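Local coordinates for protein glycoside hydrolase (Streptococcus pneumoniae serotype 4, PDB 6ORH) that probably acts as an alpha-L-fucosidase of glycoside hydrolase family 29, removing fucose during breakdown of host carbohydrate antigens, at residues P126-S131 against N143-A148; Y183-W188 against F202-T207; I429-T434 against T443-Y448. The protein carries 2 engineered substitutions. All coordinates share one frame; numbering follows the deposited sequence.

The three contacts divide between two parts of the chain. Interactions 1 and 2 come first in sequence, follow one another, and lie in the TIM-barrel-like alpha-L-fucosidase region with centres about 14 Å apart. They touch directly: N143 OD1 of helix 139-154 is 2.8 Å from E184 N, just before helix 185-196, a probable hydrogen bond. Interaction 3 comes last, in the F5/8 type C beta-sandwich, its centre about 49 Å from that of interaction 1 and 39 Å from that of interaction 2, across the chain's centre. The barrel's loops beside one glycan pocket are thus packed separately from the core of the sandwich, which carries its own glycan contact.

Interaction 1: residues P126-S131 against N143-A148; sequences PWDAHS and NAYYLA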
loop_
_atom_site.group_PDB
_atom_site.type_symbol
_atom_site.label_atom_id
_atom_site.label_comp_id
_atom_site.label_asym_id
_atom_site.label_seq_id
_atom_site.Cartn_x
_atom_site.Cartn_y
_atom_site.Cartn_z
ATOM N N PRO A 126 21.832 23.098 1.580
ATOM C CA PRO A 126 22.232 23.886 0.403
ATOM C C PRO A 126 21.531 25.251 0.373
ATOM O O PRO A 126 22.211 26.264 0.194
ATOM C CB PRO A 126 21.843 22.969 -0.770
ATOM C CG PRO A 126 21.965 21.589 -0.148
ATOM C CD PRO A 126 21.295 21.770 1.210
ATOM N N TRP A 127 20.193 25.276 0.505
ATOM C CA TRP A 127 19.518 26.580 0.621
ATOM C C TRP A 127 19.970 27.271 1.911
ATOM O O TRP A 127 19.878 26.685 3.004
ATOM C CB TRP A 127 17.992 26.383 0.582
ATOM C CG TRP A 127 17.204 27.644 0.800
ATOM C CD1 TRP A 127 17.551 28.916 0.460
ATOM C CD2 TRP A 127 15.936 27.725 1.469
ATOM N NE1 TRP A 127 16.576 29.790 0.879
ATOM C CE2 TRP A 127 15.566 29.089 1.482
ATOM C CE3 TRP A 127 15.055 26.777 1.995
ATOM C CZ2 TRP A 127 14.360 29.508 2.045
ATOM C CZ3 TRP A 127 13.866 27.188 2.567
ATOM C CH2 TRP A 127 13.518 28.547 2.573
ATOM N N ASP A 128 20.441 28.527 1.786
ATOM C CA ASP A 128 20.878 29.284 2.948
ATOM C C ASP A 128 20.202 30.657 2.911
ATOM O O ASP A 128 20.551 31.491 2.062
ATOM C CB ASP A 128 22.411 29.406 2.930
ATOM C CG ASP A 128 22.978 29.924 4.230
ATOM O OD1 ASP A 128 22.384 30.865 4.800
ATOM O OD2 ASP A 128 23.998 29.371 4.676
ATOM N N ALA A 129 19.244 30.856 3.824
ATOM C CA ALA A 129 18.434 32.070 3.880
ATOM C C ALA A 129 19.162 33.220 4.584
ATOM O O ALA A 129 18.683 34.354 4.526
ATOM C CB ALA A 129 17.114 31.774 4.556
ATOM N N HIS A 130 20.305 32.940 5.233
ATOM C CA HIS A 130 21.103 33.965 5.901
ATOM C C HIS A 130 22.194 34.542 5.003
ATOM O O HIS A 130 22.368 35.769 4.920
ATOM C CB HIS A 130 21.759 33.431 7.189
ATOM C CG HIS A 130 22.532 34.514 7.880
ATOM N ND1 HIS A 130 23.875 34.757 7.647
ATOM C CD2 HIS A 130 22.128 35.443 8.773
ATOM C CE1 HIS A 130 24.262 35.801 8.370
ATOM N NE2 HIS A 130 23.222 36.220 9.075
ATOM N N SER A 131 22.967 33.675 4.360
ATOM C CA SER A 131 24.236 34.046 3.758
ATOM C C SER A 131 24.050 35.138 2.706
ATOM O O SER A 131 23.256 34.975 1.773
ATOM C CB SER A 131 24.838 32.861 3.073
ATOM O OG SER A 131 26.024 33.290 2.426
ATOM N N ASN A 143 28.999 28.656 -3.414
ATOM C CA ASN A 143 29.508 27.289 -3.558
ATOM C C ASN A 143 30.826 27.103 -2.807
ATOM O O ASN A 143 31.045 26.040 -2.213
ATOM C CB ASN A 143 29.652 26.888 -5.021
ATOM C CG ASN A 143 28.315 26.438 -5.558
ATOM O OD1 ASN A 143 27.844 25.355 -5.214
ATOM N ND2 ASN A 143 27.703 27.254 -6.405
ATOM N N ALA A 144 31.726 28.104 -2.857
ATOM C CA ALA A 144 32.988 27.994 -2.130
ATOM C C ALA A 144 32.781 27.972 -0.612
ATOM O O ALA A 144 33.511 27.284 0.102
ATOM C CB ALA A 144 33.950 29.090 -2.568
ATOM N N TYR A 145 31.783 28.715 -0.121
ATOM C CA TYR A 145 31.412 28.728 1.289
ATOM C C TYR A 145 30.944 27.326 1.696
ATOM O O TYR A 145 31.427 26.761 2.691
ATOM C CB TYR A 145 30.306 29.775 1.514
ATOM C CG TYR A 145 29.622 29.742 2.859
ATOM C CD1 TYR A 145 30.331 30.029 4.020
ATOM C CD2 TYR A 145 28.285 29.378 3.007
ATOM C CE1 TYR A 145 29.718 30.013 5.256
ATOM C CE2 TYR A 145 27.657 29.367 4.248
ATOM C CZ TYR A 145 28.390 29.653 5.388
ATOM O OH TYR A 145 27.832 29.634 6.633
ATOM N N TYR A 146 30.018 26.781 0.902
ATOM C CA TYR A 146 29.474 25.446 1.180
ATOM C C TYR A 146 30.596 24.409 1.224
ATOM O O TYR A 146 30.681 23.600 2.166
ATOM C CB TYR A 146 28.358 25.093 0.181
ATOM C CG TYR A 146 27.555 23.879 0.588
ATOM C CD1 TYR A 146 28.013 22.602 0.268
ATOM C CD2 TYR A 146 26.350 24.006 1.249
ATOM C CE1 TYR A 146 27.295 21.477 0.647
ATOM C CE2 TYR A 146 25.613 22.892 1.635
ATOM C CZ TYR A 146 26.116 21.627 1.361
ATOM O OH TYR A 146 25.400 20.503 1.702
ATOM N N LEU A 147 31.450 24.430 0.195
ATOM C CA LEU A 147 32.542 23.472 0.042
ATOM C C LEU A 147 33.537 23.618 1.195
ATOM O O LEU A 147 34.016 22.626 1.745
ATOM C CB LEU A 147 33.225 23.681 -1.320
ATOM C CG LEU A 147 34.404 22.741 -1.593
ATOM C CD1 LEU A 147 33.968 21.277 -1.550
ATOM C CD2 LEU A 147 35.053 23.057 -2.943
ATOM N N ALA A 148 33.870 24.859 1.561
ATOM C CA ALA A 148 34.761 25.072 2.698
ATOM C C ALA A 148 34.182 24.470 3.979
ATOM O O ALA A 148 34.940 23.977 4.807
ATOM C CB ALA A 148 35.067 26.537 2.887
HETATM O O HOH W 1 25.271 30.366 6.799
#
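P126 packs beside Y146 where strand 119-124 of the TIM-like barrel gives way to the loop leading into helix 139-154, and the contact shows how a beta-alpha connection folds back onto the helix it precedes. The two side chains run alongside each other and point the same way. Y146 CE2 approaches P126 CA to 3.7 Å, and P126 CG lies 4.0 Å from Y146 OH. The phenol has two further partners: its hydroxyl is hydrogen-bonded to L124 O, at the end of the same barrel strand, and W188 of helix 185-196 stacks on its ring.

W127 then turns away from the helix, toward W39 and H78. At D128 the chain faces the helix again. With CG anti to the backbone N (chi1 -168°), the carboxylate is carried to the edge of the Y145 ring, where D128 OD2 is 3.7 Å from Y145 CE2 and the two planes are turned 58° apart. A water completes this link, donating to D128 OD2 over 2.7 Å and accepting from Y145 OH over 2.7 Å, while K76 forms a salt bridge to the same carboxylate oxygen.

The other oxygen works within the loop. H130 N meets D128 OD1 nearly along the C-O direction at 3.0 Å, though the bond is bent at the hydrogen, making an Asx turn, and the H130 ring stacks with Y91. S131 N closes an Asx motif by donating to D128 OD1 over 2.9 Å, from 56° above the carboxylate plane.

Interaction 2: residues Y183-W188 against F202-T207; sequences YEFEKW and FSTEGT. With GAL (beta-D-galactopyranose), chain C; EDO (1,2-ethanediol), chain F.
Two torsions set up the meeting of F185 and E205: the phenylalanine holds CG opposite its carbonyl carbon (chi1 -77°), which turns the ring toward loop 202-207, and the glutamate chain bends at chi2 (-61°), folding its carboxylate back over that ring. The methylene is the part centred on the ring. E205 CG sits above the middle of the F185 ring, 3.5 Å from its centroid, in a CH-pi contact. The carboxylate lies parallel and displaced toward the CD2-CE2 side, its plane within 2° of the ring's, with E205 CD 3.6 Å from F185 CE2. On the opposite face Y183 CB lies 3.8 Å above the F185 plane, so the ring is sandwiched between two aliphatic carbons.

This is a contact between neighbouring connections of the TIM-like barrel: F185 stands in the first turn of helix 185-196, and the loop joins strand 200-202 to strand 209-211 and contributes T204 to the glycan pocket, as F202 does at the strand's end. The T204 side chain crosses that of F185 at about a right angle, with T204 OG1 4.0 Å from F185 CZ. That same OG1 donates to E205 OE2 at 2.7 Å, using the oxygen's anti lone pair, and may partly offset the charge of a carboxylate stacked on a pi face.

Within the loop, S203 OG accepts from E205 N at 3.0 Å in an ST turn, and donates to T207 OG1 at 2.9 Å. T207 OG1 is in turn hydrogen-bonded to I201 O. The loop also meets sugar directly: T204 CG2 is 3.6 Å from GAL O3, while the F202 ring, stacked with W169, presents its edge to GAL C4.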
loop_
_atom_site.group_PDB
_atom_site.type_symbol
_atom_site.label_atom_id
_atom_site.label_comp_id
_atom_site.label_asym_id
_atom_site.label_seq_id
_atom_site.Cartn_x
_atom_site.Cartn_y
_atom_site.Cartn_z
ATOM N N TYR A 183 24.232 24.633 -7.767
ATOM C CA TYR A 183 25.266 24.076 -6.903
ATOM C C TYR A 183 26.315 23.310 -7.715
ATOM O O TYR A 183 25.993 22.637 -8.685
ATOM C CB TYR A 183 24.618 23.128 -5.884
ATOM C CG TYR A 183 23.538 23.769 -5.055
ATOM C CD1 TYR A 183 23.805 24.922 -4.329
ATOM C CD2 TYR A 183 22.256 23.265 -5.033
ATOM C CE1 TYR A 183 22.820 25.520 -3.566
ATOM C CE2 TYR A 183 21.253 23.849 -4.270
ATOM C CZ TYR A 183 21.548 24.982 -3.531
ATOM O OH TYR A 183 20.594 25.566 -2.763
ATOM N N GLU A 184 27.568 23.406 -7.264
ATOM C CA GLU A 184 28.683 22.715 -7.888
ATOM C C GLU A 184 28.749 21.292 -7.330
ATOM O O GLU A 184 29.732 20.920 -6.697
ATOM C CB GLU A 184 29.981 23.488 -7.672
ATOM C CG GLU A 184 30.019 24.801 -8.456
ATOM C CD GLU A 184 31.225 25.663 -8.120
ATOM O OE1 GLU A 184 32.284 25.102 -7.755
ATOM O OE2 GLU A 184 31.099 26.912 -8.202
ATOM N N PHE A 185 27.725 20.481 -7.643
ATOM C CA PHE A 185 27.575 19.169 -7.015
ATOM C C PHE A 185 28.816 18.289 -7.221
ATOM O O PHE A 185 29.309 17.678 -6.273
ATOM C CB PHE A 185 26.332 18.484 -7.580
ATOM C CG PHE A 185 25.030 18.988 -7.025
ATOM C CD1 PHE A 185 24.725 18.803 -5.683
ATOM C CD2 PHE A 185 24.064 19.554 -7.853
ATOM C CE1 PHE A 185 23.502 19.218 -5.167
ATOM C CE2 PHE A 185 22.836 19.957 -7.341
ATOM C CZ PHE A 185 22.553 19.772 -6.000
ATOM N N GLU A 186 29.332 18.220 -8.448
ATOM C CA GLU A 186 30.457 17.323 -8.709
ATOM C C GLU A 186 31.680 17.682 -7.867
ATOM O O GLU A 186 32.377 16.799 -7.366
ATOM C CB GLU A 186 30.756 17.213 -10.207
ATOM C CG GLU A 186 29.677 16.444 -10.932
ATOM C CD GLU A 186 29.349 15.028 -10.451
ATOM O OE1 GLU A 186 30.248 14.319 -9.886
ATOM O OE2 GLU A 186 28.190 14.622 -10.641
ATOM N N LYS A 187 31.968 18.979 -7.707
ATOM C CA LYS A 187 33.090 19.412 -6.901
ATOM C C LYS A 187 32.845 19.036 -5.443
ATOM O O LYS A 187 33.748 18.548 -4.775
ATOM C CB LYS A 187 33.304 20.919 -7.081
ATOM C CG LYS A 187 34.583 21.438 -6.457
ATOM C CD LYS A 187 34.890 22.850 -6.904
ATOM C CE LYS A 187 36.183 23.365 -6.304
ATOM N NZ LYS A 187 36.340 24.801 -6.626
ATOM N N TRP A 188 31.596 19.196 -4.982
ATOM C CA TRP A 188 31.280 18.781 -3.618
ATOM C C TRP A 188 31.498 17.281 -3.438
ATOM O O TRP A 188 32.086 16.884 -2.425
ATOM C CB TRP A 188 29.840 19.123 -3.237
ATOM C CG TRP A 188 29.484 20.577 -3.288
ATOM C CD1 TRP A 188 30.300 21.652 -3.513
ATOM C CD2 TRP A 188 28.185 21.116 -3.007
ATOM N NE1 TRP A 188 29.581 22.826 -3.416
ATOM C CE2 TRP A 188 28.281 22.523 -3.121
ATOM C CE3 TRP A 188 26.957 20.530 -2.676
ATOM C CZ2 TRP A 188 27.182 23.360 -2.887
ATOM C CZ3 TRP A 188 25.861 21.345 -2.491
ATOM C CH2 TRP A 188 26.000 22.738 -2.557
ATOM N N PHE A 202 23.038 11.736 0.430
ATOM C CA PHE A 202 21.644 12.017 0.089
ATOM C C PHE A 202 21.610 13.359 -0.641
ATOM O O PHE A 202 22.121 14.344 -0.125
ATOM C CB PHE A 202 20.835 12.137 1.393
ATOM C CG PHE A 202 19.379 12.469 1.182
ATOM C CD1 PHE A 202 18.998 13.771 0.885
ATOM C CD2 PHE A 202 18.401 11.498 1.303
ATOM C CE1 PHE A 202 17.658 14.087 0.712
ATOM C CE2 PHE A 202 17.055 11.805 1.123
ATOM C CZ PHE A 202 16.686 13.098 0.806
ATOM N N SER A 203 21.057 13.356 -1.856
ATOM C CA SER A 203 20.912 14.589 -2.638
ATOM C C SER A 203 19.791 14.391 -3.649
ATOM O O SER A 203 19.249 13.300 -3.792
ATOM C CB SER A 203 22.187 14.982 -3.351
ATOM O OG SER A 203 22.372 14.146 -4.502
ATOM N N THR A 204 19.479 15.466 -4.387
ATOM C CA THR A 204 18.550 15.418 -5.506
ATOM C C THR A 204 19.175 14.804 -6.756
ATOM O O THR A 204 18.445 14.530 -7.706
ATOM C CB THR A 204 18.021 16.828 -5.813
ATOM O OG1 THR A 204 19.101 17.745 -6.036
ATOM C CG2 THR A 204 17.088 17.324 -4.729
ATOM N N GLU A 205 20.502 14.579 -6.746
ATOM C CA GLU A 205 21.236 14.156 -7.936
ATOM C C GLU A 205 21.535 12.654 -7.836
ATOM O O GLU A 205 21.033 11.965 -6.942
ATOM C CB GLU A 205 22.540 14.959 -8.040
ATOM C CG GLU A 205 22.309 16.461 -7.811
ATOM C CD GLU A 205 21.370 17.062 -8.853
ATOM O OE1 GLU A 205 21.782 17.095 -10.036
ATOM O OE2 GLU A 205 20.208 17.475 -8.517
ATOM N N GLY A 206 22.322 12.136 -8.784
ATOM C CA GLY A 206 22.444 10.681 -8.823
ATOM C C GLY A 206 23.487 10.113 -7.870
ATOM O O GLY A 206 24.448 9.448 -8.310
ATOM N N THR A 207 23.262 10.351 -6.566
ATOM C CA THR A 207 24.163 9.878 -5.519
ATOM C C THR A 207 23.683 8.529 -4.988
ATOM O O THR A 207 22.749 7.928 -5.513
ATOM C CB THR A 207 24.315 10.960 -4.443
ATOM O OG1 THR A 207 22.986 11.343 -4.054
ATOM C CG2 THR A 207 25.060 12.172 -4.959
HETATM C C1 GAL C . 11.875 17.720 0.468
HETATM C C2 GAL C . 12.791 18.035 -0.735
HETATM C C3 GAL C . 13.662 16.823 -1.097
HETATM C C4 GAL C . 14.282 16.162 0.138
HETATM C C5 GAL C . 13.156 15.900 1.148
HETATM C C6 GAL C . 13.620 15.230 2.420
HETATM O O2 GAL C . 11.977 18.363 -1.873
HETATM O O3 GAL C . 14.681 17.214 -2.061
HETATM O O4 GAL C . 15.291 17.016 0.749
HETATM O O5 GAL C . 12.637 17.191 1.552
HETATM O O6 GAL C . 12.455 14.827 3.191
HETATM C C1 EDO F . 28.079 10.576 -8.244
HETATM O O1 EDO F . 27.681 11.459 -9.280
HETATM C C2 EDO F . 29.547 10.560 -8.067
HETATM O O2 EDO F . 30.221 11.750 -8.491
#

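Interaction 3: residues I429-T434 against T443-Y448; sequences IRVVIT and TKISLY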
loop_
_atom_site.group_PDB
_atom_site.type_symbol
_atom_site.label_atom_id
_atom_site.label_comp_id
_atom_site.label_asym_id
_atom_site.label_seq_id
_atom_site.Cartn_x
_atom_site.Cartn_y
_atom_site.Cartn_z
ATOM N N ILE A 429 3.881 -24.054 3.975
ATOM C CA ILE A 429 3.844 -22.731 3.357
ATOM C C ILE A 429 4.458 -22.833 1.968
ATOM O O ILE A 429 5.434 -23.557 1.784
ATOM C CB ILE A 429 4.629 -21.721 4.238
ATOM C CG1 ILE A 429 4.085 -21.623 5.673
ATOM C CG2 ILE A 429 4.693 -20.352 3.573
ATOM C CD1 ILE A 429 4.738 -22.615 6.639
ATOM N N ARG A 430 3.925 -22.079 0.983
ATOM C CA ARG A 430 4.567 -22.000 -0.321
ATOM C C ARG A 430 4.946 -20.550 -0.597
ATOM O O ARG A 430 4.144 -19.643 -0.343
ATOM C CB ARG A 430 3.652 -22.470 -1.458
ATOM C CG ARG A 430 3.523 -23.991 -1.511
ATOM C CD ARG A 430 2.326 -24.487 -2.297
ATOM N NE ARG A 430 2.421 -25.956 -2.322
ATOM C CZ ARG A 430 1.553 -26.764 -2.939
ATOM N NH1 ARG A 430 0.531 -26.271 -3.627
ATOM N NH2 ARG A 430 1.732 -28.074 -2.887
ATOM N N VAL A 431 6.188 -20.376 -1.055
ATOM C CA VAL A 431 6.647 -19.099 -1.592
ATOM C C VAL A 431 6.759 -19.295 -3.098
ATOM O O VAL A 431 7.498 -20.167 -3.585
ATOM C CB VAL A 431 7.970 -18.648 -0.938
ATOM C CG1 VAL A 431 8.539 -17.391 -1.609
ATOM C CG2 VAL A 431 7.724 -18.347 0.540
ATOM N N VAL A 432 6.030 -18.456 -3.859
ATOM C CA VAL A 432 5.986 -18.632 -5.299
ATOM C C VAL A 432 6.515 -17.360 -5.950
ATOM O O VAL A 432 5.890 -16.305 -5.821
ATOM C CB VAL A 432 4.575 -18.978 -5.809
ATOM C CG1 VAL A 432 4.580 -19.277 -7.306
ATOM C CG2 VAL A 432 3.958 -20.153 -5.050
ATOM N N ILE A 433 7.613 -17.511 -6.698
ATOM C CA ILE A 433 8.214 -16.420 -7.463
ATOM C C ILE A 433 7.625 -16.463 -8.876
ATOM O O ILE A 433 7.851 -17.426 -9.607
ATOM C CB ILE A 433 9.754 -16.494 -7.465
ATOM C CG1 ILE A 433 10.318 -16.438 -6.035
ATOM C CG2 ILE A 433 10.355 -15.401 -8.356
ATOM C CD1 ILE A 433 11.794 -16.719 -5.966
ATOM N N THR A 434 6.957 -15.375 -9.301
ATOM C CA THR A 434 6.180 -15.391 -10.541
ATOM C C THR A 434 6.778 -14.490 -11.619
ATOM O O THR A 434 6.493 -14.641 -12.816
ATOM C CB THR A 434 4.692 -15.107 -10.294
ATOM O OG1 THR A 434 4.534 -13.754 -9.820
ATOM C CG2 THR A 434 4.081 -16.094 -9.322
ATOM N N THR A 443 18.375 -15.573 0.226
ATOM C CA THR A 443 19.337 -15.970 1.246
ATOM C C THR A 443 18.652 -16.551 2.477
ATOM O O THR A 443 19.309 -17.210 3.289
ATOM C CB THR A 443 20.226 -14.799 1.676
ATOM O OG1 THR A 443 19.446 -13.772 2.311
ATOM C CG2 THR A 443 21.014 -14.229 0.516
ATOM N N LYS A 444 17.352 -16.326 2.612
ATOM C CA LYS A 444 16.661 -16.590 3.865
ATOM C C LYS A 444 15.153 -16.499 3.641
ATOM O O LYS A 444 14.664 -15.633 2.882
ATOM C CB LYS A 444 17.033 -15.488 4.865
ATOM C CG LYS A 444 16.520 -15.632 6.294
ATOM C CD LYS A 444 16.884 -14.344 7.019
ATOM C CE LYS A 444 16.037 -14.039 8.224
ATOM N NZ LYS A 444 16.505 -12.801 8.859
ATOM N N ILE A 445 14.419 -17.419 4.288
ATOM C CA ILE A 445 12.990 -17.278 4.520
ATOM C C ILE A 445 12.775 -17.484 6.020
ATOM O O ILE A 445 13.256 -18.484 6.564
ATOM C CB ILE A 445 12.140 -18.276 3.704
ATOM C CG1 ILE A 445 12.293 -18.082 2.190
ATOM C CG2 ILE A 445 10.675 -18.192 4.114
ATOM C CD1 ILE A 445 11.899 -19.295 1.389
ATOM N N SER A 446 12.140 -16.502 6.662
ATOM C CA SER A 446 11.839 -16.531 8.089
ATOM C C SER A 446 10.344 -16.315 8.308
ATOM O O SER A 446 9.669 -15.741 7.452
ATOM C CB SER A 446 12.680 -15.518 8.861
ATOM O OG SER A 446 14.077 -15.832 8.718
ATOM N N LEU A 447 9.828 -16.781 9.460
ATOM C CA LEU A 447 8.443 -16.593 9.854
ATOM C C LEU A 447 8.413 -16.097 11.296
ATOM O O LEU A 447 9.177 -16.601 12.133
ATOM C CB LEU A 447 7.689 -17.930 9.781
ATOM C CG LEU A 447 7.450 -18.485 8.375
ATOM C CD1 LEU A 447 6.964 -19.935 8.453
ATOM C CD2 LEU A 447 6.443 -17.612 7.629
ATOM N N TYR A 448 7.545 -15.115 11.543
ATOM C CA TYR A 448 7.400 -14.544 12.879
ATOM C C TYR A 448 5.937 -14.324 13.238
ATOM O O TYR A 448 5.053 -14.215 12.380
ATOM C CB TYR A 448 8.096 -13.185 13.005
ATOM C CG TYR A 448 9.492 -13.127 12.446
ATOM C CD1 TYR A 448 10.570 -13.743 13.083
ATOM C CD2 TYR A 448 9.748 -12.411 11.282
ATOM C CE1 TYR A 448 11.860 -13.672 12.583
ATOM C CE2 TYR A 448 11.030 -12.344 10.763
ATOM C CZ TYR A 448 12.083 -12.968 11.403
ATOM O OH TYR A 448 13.342 -12.910 10.889
#
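Apolar packing joins I429 to L447 and V431 to I445 across the interior of a beta-sandwich, the discoidin-type (F5/8 type C) fold in which two antiparallel sheets lie face to face. Strand 428-436 belongs to one sheet and strand 441-448 to the other; V431 CA and I445 CA are 9.0 Å apart, and side chains fill the gap between them. I429 and L447 reach toward each other tip to tip, with I429 CD1 3.9 Å from L447 CD1. I429 CG1 (chi1 -58°) and L447 CG (chi1 -69°) both lie anti to their carbonyl carbons, which carries the two CD1 methyls toward each other. The second pair is looser, V431 CG2 standing 4.4 Å from I445 CD1. L370 touches both I429 and L447, while I379 touches both V431 and L447, so neighbouring strands of each sheet complete the same core.

Backbone hydrogen bonding runs within the sheets: I429 pairs with L368 and V431 with L366 on strand 364-370, whereas R430 pairs with Q397 on strand 391-400.

Several polar and charged groups of the two strands make their bonds elsewhere. R430 makes a salt bridge to E367 and a cation-pi contact with W404, a glycan-pocket residue, and also reaches E176 of the second subunit in a further salt bridge. From the other strand, K444 is bridged to E380, and T443 belongs to a calcium site known for this protein, although no calcium is bound to this chain here.

With aliphatic carbons alone meeting between the segments, the contact probably rests on burial and dispersion, and supplies no directional bond to fix the two strands against each other.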